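Local coordinates for protein CopN (Chlamydia pneumoniae, PDB 4NRH) that probably acts as a type III secretion gatekeeper that, in complex with the chaperone Scc3, directs the secretion of translocators, at residues V195-V206 / F226-H234; L213-L224 / L254-V262. All blocks are in the same frame, centred on the assembly; numbering follows the deposited sequence.

Contact 1: V195-V206 / F226-H234; sequences VLTSYDYFESRV and FVKVAESYH
Two helices of the all-helical C-terminal part of the chain pack here through Tyr199, Phe202, Phe226, Ala230 and His234. Segment 195-206 belongs to the long helix 179-215, and 226-234 to helix 226-237. The segment axes come within 8.7 Å and their directions differ by 133°, so they cross at a steep angle, between perpendicular and antiparallel. Tyr199 is a knob in a hole made by Val227, Ala230, Glu231 and His234. Its ring takes Ala230 CB over one face in a CH-pi contact, 3.8 Å from CB to the Tyr199 ring centroid. Tyr199 OH hydrogen-bonds to a water that also donates to Glu231 OE2. Phe202 meets Tyr233 in an offset edge-to-face pair, planes at 77°. Here the Phe202 edge supplies CE2 and CZ to the Tyr233 face, with Phe202 CZ 3.5 Å from Tyr233 CG. Val229 CG1 covers one face of the Phe202 ring. Phe226 has chi1 at 76°, with CG between the backbone N and the carbonyl carbon. This lays its ring beside Glu203, whose CB sits over one face, 3.6 Å from Phe226 CD2. The extended Glu203 chain runs on alongside, and its carboxylate stacks nearly flat on the ring. Val206 CG2 closes this end against Val229 CG2. At the other end, Ser198 OG and His234 NE2 are hydrogen-bonded at 3.1 Å, and either could donate. Tyr233 OH bonds outside, to Thr276 OG1. Aromatic and methyl packing thus carries most of the contact, while the serine-histidine bond ties down the His234 ring edge.

Contact 2: L213-L224 / L254-V262; sequences LKAEGIQTPSDL and LIGDDVDSV
Leu213, Ile218, Pro221 and Leu224 pack on the end of helix 244-255, the turn after it and the start of helix 259-272. They come from the end of helix 179-215 and the loop after it. Leu213 and Ile255 meet tip to tip, CD1 to CD1 at 4.0 Å. Leu224 places CD2 3.6 Å from Ile255 CG1. Leu224 CD1 is 3.6 Å from Leu254 CD1, and the two side chains cross at about a right angle. With CG anti to the backbone N (chi1 178°), Leu224 reaches across to the helix end. The Pro221 ring lies against the Ile255 carbonyl, with CD 3.2 Å from Ile255 O. Ile218 sets CG2 against Ser261 OG and the Asp258 carboxylate, and its CD1 is 3.6 Å from Asp260 CB in helix 259-272.

A second shell sets these groups. A Schellman motif with Gly217 as its C-prime residue ends helix 179-215, and Ile218 N bonds back to Leu213 O. Across the contact, Asp258 is the N-cap of helix 259-272. A water links the segments: it donates to Gln219 O and hydrogen-bonds to Ser261 OG. In the cap, Asp258 OD1 accepts from Ser261 N at 3.0 Å through its anti lone pair.

Overall arrangement
From the N terminus, the chain runs through a series of helices to helix 179-215, which both contacts use. Contact 1 closes the shorter loop: the chain leaves 195-206, turns after the helix end and returns along 226-234. Contact 2 begins inside that loop, at 213-224, and closes later at 254-262. The segments therefore alternate, and the two loops cross instead of nesting. Together they tie helix 179-215 and its following loop to helices 226-237, 244-255 and 259-272. The contact centres lie about 17 Å apart. The two contacts touch where Val229 packs on Leu224 and Leu254, and Ser232 on Leu254.

Contact 1: V195-V206 / F226-H234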
loop_
_atom_site.group_PDB
_atom_site.type_symbol
_atom_site.label_atom_id
_atom_site.label_comp_id
_atom_site.label_asym_id
_atom_site.label_seq_id
_atom_site.Cartn_x
_atom_site.Cartn_y
_atom_site.Cartn_z
ATOM N N VAL A 195 -7.441 1.160 -2.578
ATOM C CA VAL A 195 -8.865 1.212 -2.894
ATOM C C VAL A 195 -9.202 2.423 -3.766
ATOM O O VAL A 195 -9.991 2.323 -4.707
ATOM C CB VAL A 195 -9.715 1.244 -1.603
ATOM C CG1 VAL A 195 -11.159 1.608 -1.910
ATOM C CG2 VAL A 195 -9.644 -0.099 -0.893
ATOM N N LEU A 196 -8.581 3.559 -3.460
ATOM C CA LEU A 196 -8.815 4.797 -4.202
ATOM C C LEU A 196 -8.446 4.691 -5.681
ATOM O O LEU A 196 -9.050 5.355 -6.521
ATOM C CB LEU A 196 -8.040 5.953 -3.564
ATOM C CG LEU A 196 -8.597 6.508 -2.251
ATOM C CD1 LEU A 196 -7.669 7.567 -1.683
ATOM C CD2 LEU A 196 -9.992 7.071 -2.465
ATOM N N THR A 197 -7.449 3.869 -5.994
ATOM C CA THR A 197 -7.023 3.683 -7.379
ATOM C C THR A 197 -8.154 3.126 -8.238
ATOM O O THR A 197 -8.271 3.464 -9.417
ATOM C CB THR A 197 -5.808 2.742 -7.481
ATOM O OG1 THR A 197 -6.178 1.429 -7.039
ATOM C CG2 THR A 197 -4.658 3.257 -6.627
ATOM N N SER A 198 -8.983 2.272 -7.645
ATOM C CA SER A 198 -10.129 1.707 -8.347
ATOM C C SER A 198 -11.160 2.782 -8.666
ATOM O O SER A 198 -11.612 2.899 -9.803
ATOM C CB SER A 198 -10.776 0.596 -7.521
ATOM O OG SER A 198 -9.855 -0.443 -7.255
ATOM N N TYR A 199 -11.532 3.558 -7.652
ATOM C CA TYR A 199 -12.471 4.660 -7.832
ATOM C C TYR A 199 -11.954 5.640 -8.878
ATOM O O TYR A 199 -12.715 6.127 -9.711
ATOM C CB TYR A 199 -12.727 5.381 -6.508
ATOM C CG TYR A 199 -13.612 4.609 -5.553
ATOM C CD1 TYR A 199 -13.077 3.673 -4.678
ATOM C CD2 TYR A 199 -14.985 4.817 -5.529
ATOM C CE1 TYR A 199 -13.885 2.967 -3.804
ATOM C CE2 TYR A 199 -15.800 4.119 -4.660
ATOM C CZ TYR A 199 -15.246 3.196 -3.801
ATOM O OH TYR A 199 -16.059 2.499 -2.935
ATOM N N ASP A 200 -10.656 5.921 -8.828
ATOM C CA ASP A 200 -10.023 6.802 -9.803
ATOM C C ASP A 200 -10.114 6.209 -11.204
ATOM O O ASP A 200 -10.397 6.918 -12.172
ATOM C CB ASP A 200 -8.560 7.055 -9.430
ATOM C CG ASP A 200 -7.827 7.887 -10.468
ATOM O OD1 ASP A 200 -7.325 7.305 -11.455
ATOM O OD2 ASP A 200 -7.753 9.122 -10.300
ATOM N N TYR A 201 -9.870 4.907 -11.304
ATOM C CA TYR A 201 -9.914 4.215 -12.584
ATOM C C TYR A 201 -11.317 4.226 -13.185
ATOM O O TYR A 201 -11.500 4.598 -14.342
ATOM C CB TYR A 201 -9.426 2.772 -12.428
ATOM C CG TYR A 201 -9.474 1.968 -13.707
ATOM C CD1 TYR A 201 -8.600 2.240 -14.752
ATOM C CD2 TYR A 201 -10.394 0.940 -13.873
ATOM C CE1 TYR A 201 -8.640 1.511 -15.923
ATOM C CE2 TYR A 201 -10.439 0.204 -15.042
ATOM C CZ TYR A 201 -9.558 0.495 -16.064
ATOM O OH TYR A 201 -9.594 -0.229 -17.231
ATOM N N PHE A 202 -12.306 3.837 -12.389
ATOM C CA PHE A 202 -13.680 3.740 -12.874
ATOM C C PHE A 202 -14.314 5.101 -13.150
ATOM O O PHE A 202 -15.125 5.230 -14.063
ATOM C CB PHE A 202 -14.533 2.950 -11.880
ATOM C CG PHE A 202 -14.166 1.496 -11.799
ATOM C CD1 PHE A 202 -14.136 0.713 -12.942
ATOM C CD2 PHE A 202 -13.846 0.913 -10.586
ATOM C CE1 PHE A 202 -13.796 -0.625 -12.875
ATOM C CE2 PHE A 202 -13.506 -0.422 -10.513
ATOM C CZ PHE A 202 -13.482 -1.193 -11.659
ATOM N N GLU A 203 -13.948 6.112 -12.365
ATOM C CA GLU A 203 -14.482 7.459 -12.563
ATOM C C GLU A 203 -14.170 7.969 -13.967
ATOM O O GLU A 203 -14.964 8.688 -14.570
ATOM C CB GLU A 203 -13.922 8.428 -11.519
ATOM C CG GLU A 203 -14.425 9.858 -11.673
ATOM C CD GLU A 203 -14.010 10.753 -10.522
ATOM O OE1 GLU A 203 -12.951 10.492 -9.915
ATOM O OE2 GLU A 203 -14.742 11.723 -10.231
ATOM N N SER A 204 -13.003 7.593 -14.476
ATOM C CA SER A 204 -12.591 7.970 -15.821
ATOM C C SER A 204 -13.217 7.079 -16.895
ATOM O O SER A 204 -13.727 7.574 -17.901
ATOM C CB SER A 204 -11.065 7.927 -15.934
ATOM O OG SER A 204 -10.655 7.793 -17.283
ATOM N N ARG A 205 -13.176 5.768 -16.678
ATOM C CA ARG A 205 -13.543 4.807 -17.717
ATOM C C ARG A 205 -15.049 4.572 -17.871
ATOM O O ARG A 205 -15.531 4.364 -18.983
ATOM C CB ARG A 205 -12.853 3.466 -17.453
ATOM C CG ARG A 205 -11.346 3.552 -17.253
ATOM C CD ARG A 205 -10.641 4.176 -18.443
ATOM N NE ARG A 205 -11.054 3.576 -19.708
ATOM C CZ ARG A 205 -10.703 4.042 -20.902
ATOM N NH1 ARG A 205 -9.924 5.111 -20.995
ATOM N NH2 ARG A 205 -11.124 3.435 -22.003
ATOM N N VAL A 206 -15.787 4.581 -16.763
ATOM C CA VAL A 206 -17.226 4.309 -16.812
ATOM C C VAL A 206 -18.002 5.286 -17.714
ATOM O O VAL A 206 -18.825 4.844 -18.518
ATOM C CB VAL A 206 -17.853 4.302 -15.392
ATOM C CG1 VAL A 206 -19.370 4.364 -15.468
ATOM C CG2 VAL A 206 -17.405 3.068 -14.621
ATOM N N PHE A 226 -20.017 5.292 -11.375
ATOM C CA PHE A 226 -18.678 4.743 -11.164
ATOM C C PHE A 226 -18.456 4.257 -9.733
ATOM O O PHE A 226 -17.623 3.384 -9.493
ATOM C CB PHE A 226 -17.610 5.774 -11.546
ATOM C CG PHE A 226 -17.427 6.874 -10.538
ATOM C CD1 PHE A 226 -18.234 8.000 -10.566
ATOM C CD2 PHE A 226 -16.431 6.794 -9.578
ATOM C CE1 PHE A 226 -18.062 9.017 -9.645
ATOM C CE2 PHE A 226 -16.255 7.807 -8.655
ATOM C CZ PHE A 226 -17.071 8.919 -8.690
ATOM N N VAL A 227 -19.200 4.822 -8.788
ATOM C CA VAL A 227 -19.117 4.387 -7.399
ATOM C C VAL A 227 -19.722 2.994 -7.251
ATOM O O VAL A 227 -19.155 2.125 -6.585
ATOM C CB VAL A 227 -19.828 5.371 -6.451
ATOM C CG1 VAL A 227 -19.817 4.840 -5.025
ATOM C CG2 VAL A 227 -19.165 6.740 -6.519
ATOM N N LYS A 228 -20.875 2.788 -7.883
ATOM C CA LYS A 228 -21.539 1.490 -7.884
ATOM C C LYS A 228 -20.655 0.427 -8.527
ATOM O O LYS A 228 -20.537 -0.687 -8.018
ATOM C CB LYS A 228 -22.879 1.573 -8.618
ATOM C CG LYS A 228 -24.031 2.080 -7.765
ATOM C CD LYS A 228 -24.335 1.121 -6.625
ATOM C CE LYS A 228 -25.611 1.514 -5.898
ATOM N NZ LYS A 228 -25.944 0.559 -4.805
ATOM N N VAL A 229 -20.043 0.780 -9.652
ATOM C CA VAL A 229 -19.161 -0.131 -10.374
ATOM C C VAL A 229 -17.931 -0.479 -9.538
ATOM O O VAL A 229 -17.503 -1.635 -9.497
ATOM C CB VAL A 229 -18.711 0.472 -11.722
ATOM C CG1 VAL A 229 -17.758 -0.469 -12.437
ATOM C CG2 VAL A 229 -19.918 0.779 -12.597
ATOM N N ALA A 230 -17.372 0.525 -8.868
ATOM C CA ALA A 230 -16.203 0.328 -8.016
ATOM C C ALA A 230 -16.509 -0.596 -6.843
ATOM O O ALA A 230 -15.681 -1.424 -6.464
ATOM C CB ALA A 230 -15.686 1.668 -7.510
ATOM N N GLU A 231 -17.698 -0.448 -6.270
ATOM C CA GLU A 231 -18.112 -1.290 -5.152
ATOM C C GLU A 231 -18.324 -2.735 -5.595
ATOM O O GLU A 231 -18.043 -3.667 -4.844
ATOM C CB GLU A 231 -19.384 -0.736 -4.503
ATOM C CG GLU A 231 -19.154 0.534 -3.696
ATOM C CD GLU A 231 -20.446 1.234 -3.317
ATOM O OE1 GLU A 231 -21.503 0.888 -3.884
ATOM O OE2 GLU A 231 -20.403 2.134 -2.451
ATOM N N SER A 232 -18.823 -2.915 -6.815
ATOM C CA SER A 232 -19.009 -4.251 -7.373
ATOM C C SER A 232 -17.655 -4.905 -7.618
ATOM O O SER A 232 -17.461 -6.084 -7.325
ATOM C CB SER A 232 -19.815 -4.192 -8.674
ATOM O OG SER A 232 -21.182 -3.923 -8.419
ATOM N N TYR A 233 -16.729 -4.122 -8.162
ATOM C CA TYR A 233 -15.359 -4.562 -8.412
ATOM C C TYR A 233 -14.706 -5.077 -7.133
ATOM O O TYR A 233 -14.076 -6.135 -7.126
ATOM C CB TYR A 233 -14.545 -3.412 -9.010
ATOM C CG TYR A 233 -13.108 -3.743 -9.345
ATOM C CD1 TYR A 233 -12.795 -4.739 -10.261
ATOM C CD2 TYR A 233 -12.062 -3.035 -8.767
ATOM C CE1 TYR A 233 -11.480 -5.035 -10.576
ATOM C CE2 TYR A 233 -10.747 -3.318 -9.076
ATOM C CZ TYR A 233 -10.459 -4.319 -9.981
ATOM O OH TYR A 233 -9.147 -4.604 -10.286
ATOM N N HIS A 234 -14.861 -4.320 -6.052
ATOM C CA HIS A 234 -14.288 -4.688 -4.762
ATOM C C HIS A 234 -15.015 -5.877 -4.144
ATOM O O HIS A 234 -14.405 -6.697 -3.458
ATOM C CB HIS A 234 -14.322 -3.494 -3.809
ATOM C CG HIS A 234 -13.413 -2.377 -4.216
ATOM N ND1 HIS A 234 -13.720 -1.051 -4.001
ATOM C CD2 HIS A 234 -12.205 -2.391 -4.825
ATOM C CE1 HIS A 234 -12.740 -0.296 -4.463
ATOM N NE2 HIS A 234 -11.807 -1.084 -4.966
HETATM O O HOH W 1 -18.241 3.041 -1.618
#

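Contact 2: L213-L224 / L254-V262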
loop_
_atom_site.group_PDB
_atom_site.type_symbol
_atom_site.label_atom_id
_atom_site.label_comp_id
_atom_site.label_asym_id
_atom_site.label_seq_id
_atom_site.Cartn_x
_atom_site.Cartn_y
_atom_site.Cartn_z
ATOM N N LEU A 213 -21.927 2.950 -25.228
ATOM C CA LEU A 213 -23.189 2.220 -25.260
ATOM C C LEU A 213 -24.325 3.100 -25.773
ATOM O O LEU A 213 -25.215 2.630 -26.483
ATOM C CB LEU A 213 -23.526 1.669 -23.874
ATOM C CG LEU A 213 -22.603 0.551 -23.384
ATOM C CD1 LEU A 213 -22.805 0.281 -21.902
ATOM C CD2 LEU A 213 -22.821 -0.715 -24.199
ATOM N N LYS A 214 -24.294 4.377 -25.405
ATOM C CA LYS A 214 -25.306 5.322 -25.861
ATOM C C LYS A 214 -25.189 5.533 -27.369
ATOM O O LYS A 214 -26.195 5.666 -28.070
ATOM C CB LYS A 214 -25.174 6.659 -25.130
ATOM C CG LYS A 214 -26.262 7.662 -25.485
ATOM C CD LYS A 214 -26.214 8.892 -24.594
ATOM C CE LYS A 214 -25.096 9.830 -25.016
ATOM N NZ LYS A 214 -25.363 11.236 -24.609
ATOM N N ALA A 215 -23.952 5.561 -27.855
ATOM C CA ALA A 215 -23.670 5.795 -29.268
ATOM C C ALA A 215 -24.266 4.722 -30.181
ATOM O O ALA A 215 -24.525 4.978 -31.357
ATOM C CB ALA A 215 -22.165 5.891 -29.488
ATOM N N GLU A 216 -24.484 3.528 -29.641
ATOM C CA GLU A 216 -25.099 2.452 -30.412
ATOM C C GLU A 216 -26.544 2.198 -29.984
ATOM O O GLU A 216 -27.097 1.126 -30.228
ATOM C CB GLU A 216 -24.277 1.166 -30.293
ATOM C CG GLU A 216 -23.797 0.851 -28.888
ATOM C CD GLU A 216 -22.999 -0.437 -28.828
ATOM O OE1 GLU A 216 -23.404 -1.416 -29.491
ATOM O OE2 GLU A 216 -21.968 -0.470 -28.122
ATOM N N GLY A 217 -27.147 3.194 -29.340
ATOM C CA GLY A 217 -28.557 3.146 -28.997
ATOM C C GLY A 217 -28.911 2.221 -27.849
ATOM O O GLY A 217 -30.072 1.849 -27.683
ATOM N N ILE A 218 -27.915 1.841 -27.056
ATOM C CA ILE A 218 -28.153 0.979 -25.903
ATOM C C ILE A 218 -28.373 1.795 -24.631
ATOM O O ILE A 218 -27.510 2.568 -24.219
ATOM C CB ILE A 218 -26.988 -0.001 -25.685
ATOM C CG1 ILE A 218 -26.828 -0.905 -26.908
ATOM C CG2 ILE A 218 -27.221 -0.835 -24.434
ATOM C CD1 ILE A 218 -25.687 -1.886 -26.795
ATOM N N GLN A 219 -29.537 1.613 -24.016
ATOM C CA GLN A 219 -29.879 2.323 -22.791
ATOM C C GLN A 219 -29.284 1.633 -21.566
ATOM O O GLN A 219 -29.341 0.409 -21.444
ATOM C CB GLN A 219 -31.400 2.433 -22.648
ATOM C CG GLN A 219 -31.877 2.895 -21.278
ATOM C CD GLN A 219 -31.803 4.400 -21.101
ATOM O OE1 GLN A 219 -30.752 5.013 -21.289
ATOM N NE2 GLN A 219 -32.928 5.005 -20.735
ATOM N N THR A 220 -28.714 2.424 -20.662
ATOM C CA THR A 220 -28.140 1.891 -19.434
ATOM C C THR A 220 -28.967 2.348 -18.234
ATOM O O THR A 220 -29.628 3.384 -18.298
ATOM C CB THR A 220 -26.672 2.338 -19.259
ATOM O OG1 THR A 220 -26.591 3.768 -19.333
ATOM C CG2 THR A 220 -25.799 1.730 -20.343
ATOM N N PRO A 221 -28.940 1.572 -17.137
ATOM C CA PRO A 221 -29.709 1.926 -15.937
ATOM C C PRO A 221 -29.301 3.269 -15.336
ATOM O O PRO A 221 -28.113 3.588 -15.275
ATOM C CB PRO A 221 -29.394 0.780 -14.969
ATOM C CG PRO A 221 -29.012 -0.360 -15.845
ATOM C CD PRO A 221 -28.286 0.258 -16.998
ATOM N N SER A 222 -30.292 4.044 -14.906
ATOM C CA SER A 222 -30.060 5.376 -14.360
ATOM C C SER A 222 -29.344 5.316 -13.013
ATOM O O SER A 222 -28.652 6.258 -12.628
ATOM C CB SER A 222 -31.381 6.134 -14.218
ATOM O OG SER A 222 -32.217 5.532 -13.246
ATOM N N ASP A 223 -29.510 4.204 -12.302
ATOM C CA ASP A 223 -28.900 4.039 -10.986
ATOM C C ASP A 223 -27.443 3.589 -11.069
ATOM O O ASP A 223 -26.834 3.233 -10.061
ATOM C CB ASP A 223 -29.714 3.046 -10.147
ATOM C CG ASP A 223 -29.872 1.687 -10.820
ATOM O OD1 ASP A 223 -29.147 1.398 -11.796
ATOM O OD2 ASP A 223 -30.729 0.901 -10.368
ATOM N N LEU A 224 -26.894 3.608 -12.280
ATOM C CA LEU A 224 -25.535 3.142 -12.525
ATOM C C LEU A 224 -24.523 4.284 -12.535
ATOM O O LEU A 224 -24.671 5.249 -13.285
ATOM C CB LEU A 224 -25.460 2.382 -13.849
ATOM C CG LEU A 224 -24.061 1.891 -14.221
ATOM C CD1 LEU A 224 -23.576 0.855 -13.222
ATOM C CD2 LEU A 224 -24.039 1.335 -15.632
ATOM N N LEU A 254 -25.638 -5.106 -11.935
ATOM C CA LEU A 254 -25.071 -3.766 -12.021
ATOM C C LEU A 254 -25.612 -2.959 -13.204
ATOM O O LEU A 254 -25.982 -1.796 -13.048
ATOM C CB LEU A 254 -23.545 -3.859 -12.102
ATOM C CG LEU A 254 -22.748 -2.556 -12.076
ATOM C CD1 LEU A 254 -23.031 -1.792 -10.792
ATOM C CD2 LEU A 254 -21.262 -2.837 -12.221
ATOM N N ILE A 255 -25.654 -3.571 -14.386
ATOM C CA ILE A 255 -25.944 -2.826 -15.610
ATOM C C ILE A 255 -27.106 -3.415 -16.422
ATOM O O ILE A 255 -27.514 -2.850 -17.437
ATOM C CB ILE A 255 -24.687 -2.753 -16.512
ATOM C CG1 ILE A 255 -24.792 -1.597 -17.515
ATOM C CG2 ILE A 255 -24.447 -4.089 -17.207
ATOM C CD1 ILE A 255 -23.537 -1.364 -18.325
ATOM N N GLY A 256 -27.659 -4.532 -15.966
ATOM C CA GLY A 256 -28.758 -5.159 -16.680
ATOM C C GLY A 256 -28.324 -6.309 -17.571
ATOM O O GLY A 256 -27.215 -6.825 -17.436
ATOM N N ASP A 257 -29.204 -6.714 -18.482
ATOM C CA ASP A 257 -29.016 -7.953 -19.235
ATOM C C ASP A 257 -28.571 -7.774 -20.688
ATOM O O ASP A 257 -28.408 -8.761 -21.407
ATOM C CB ASP A 257 -30.307 -8.774 -19.206
ATOM C CG ASP A 257 -30.639 -9.285 -17.819
ATOM O OD1 ASP A 257 -29.700 -9.654 -17.081
ATOM O OD2 ASP A 257 -31.836 -9.321 -17.467
ATOM N N ASP A 258 -28.388 -6.533 -21.130
ATOM C CA ASP A 258 -27.918 -6.292 -22.493
ATOM C C ASP A 258 -26.509 -6.854 -22.664
ATOM O O ASP A 258 -25.617 -6.561 -21.869
ATOM C CB ASP A 258 -27.948 -4.800 -22.828
ATOM C CG ASP A 258 -27.462 -4.510 -24.235
ATOM O OD1 ASP A 258 -26.238 -4.349 -24.424
ATOM O OD2 ASP A 258 -28.306 -4.448 -25.154
ATOM N N VAL A 259 -26.318 -7.658 -23.706
ATOM C CA VAL A 259 -25.069 -8.394 -23.894
ATOM C C VAL A 259 -23.855 -7.481 -24.087
ATOM O O VAL A 259 -22.784 -7.751 -23.541
ATOM C CB VAL A 259 -25.180 -9.375 -25.095
ATOM C CG1 VAL A 259 -25.584 -8.650 -26.375
ATOM C CG2 VAL A 259 -23.884 -10.155 -25.278
ATOM N N ASP A 260 -24.020 -6.400 -24.841
ATOM C CA ASP A 260 -22.930 -5.455 -25.058
ATOM C C ASP A 260 -22.607 -4.692 -23.778
ATOM O O ASP A 260 -21.456 -4.334 -23.529
ATOM C CB ASP A 260 -23.275 -4.478 -26.181
ATOM C CG ASP A 260 -23.488 -5.169 -27.513
ATOM O OD1 ASP A 260 -22.491 -5.626 -28.110
ATOM O OD2 ASP A 260 -24.649 -5.254 -27.963
ATOM N N SER A 261 -23.633 -4.447 -22.970
ATOM C CA SER A 261 -23.464 -3.758 -21.696
ATOM C C SER A 261 -22.697 -4.636 -20.714
ATOM O O SER A 261 -21.744 -4.186 -20.078
ATOM C CB SER A 261 -24.821 -3.366 -21.111
ATOM O OG SER A 261 -25.498 -2.459 -21.962
ATOM N N VAL A 262 -23.131 -5.887 -20.591
ATOM C CA VAL A 262 -22.492 -6.851 -19.705
ATOM C C VAL A 262 -21.039 -7.082 -20.114
ATOM O O VAL A 262 -20.135 -7.053 -19.277
ATOM C CB VAL A 262 -23.245 -8.196 -19.703
ATOM C CG1 VAL A 262 -22.457 -9.252 -18.941
ATOM C CG2 VAL A 262 -24.629 -8.024 -19.104
HETATM O O HOH W 2 -27.776 -1.376 -20.647
#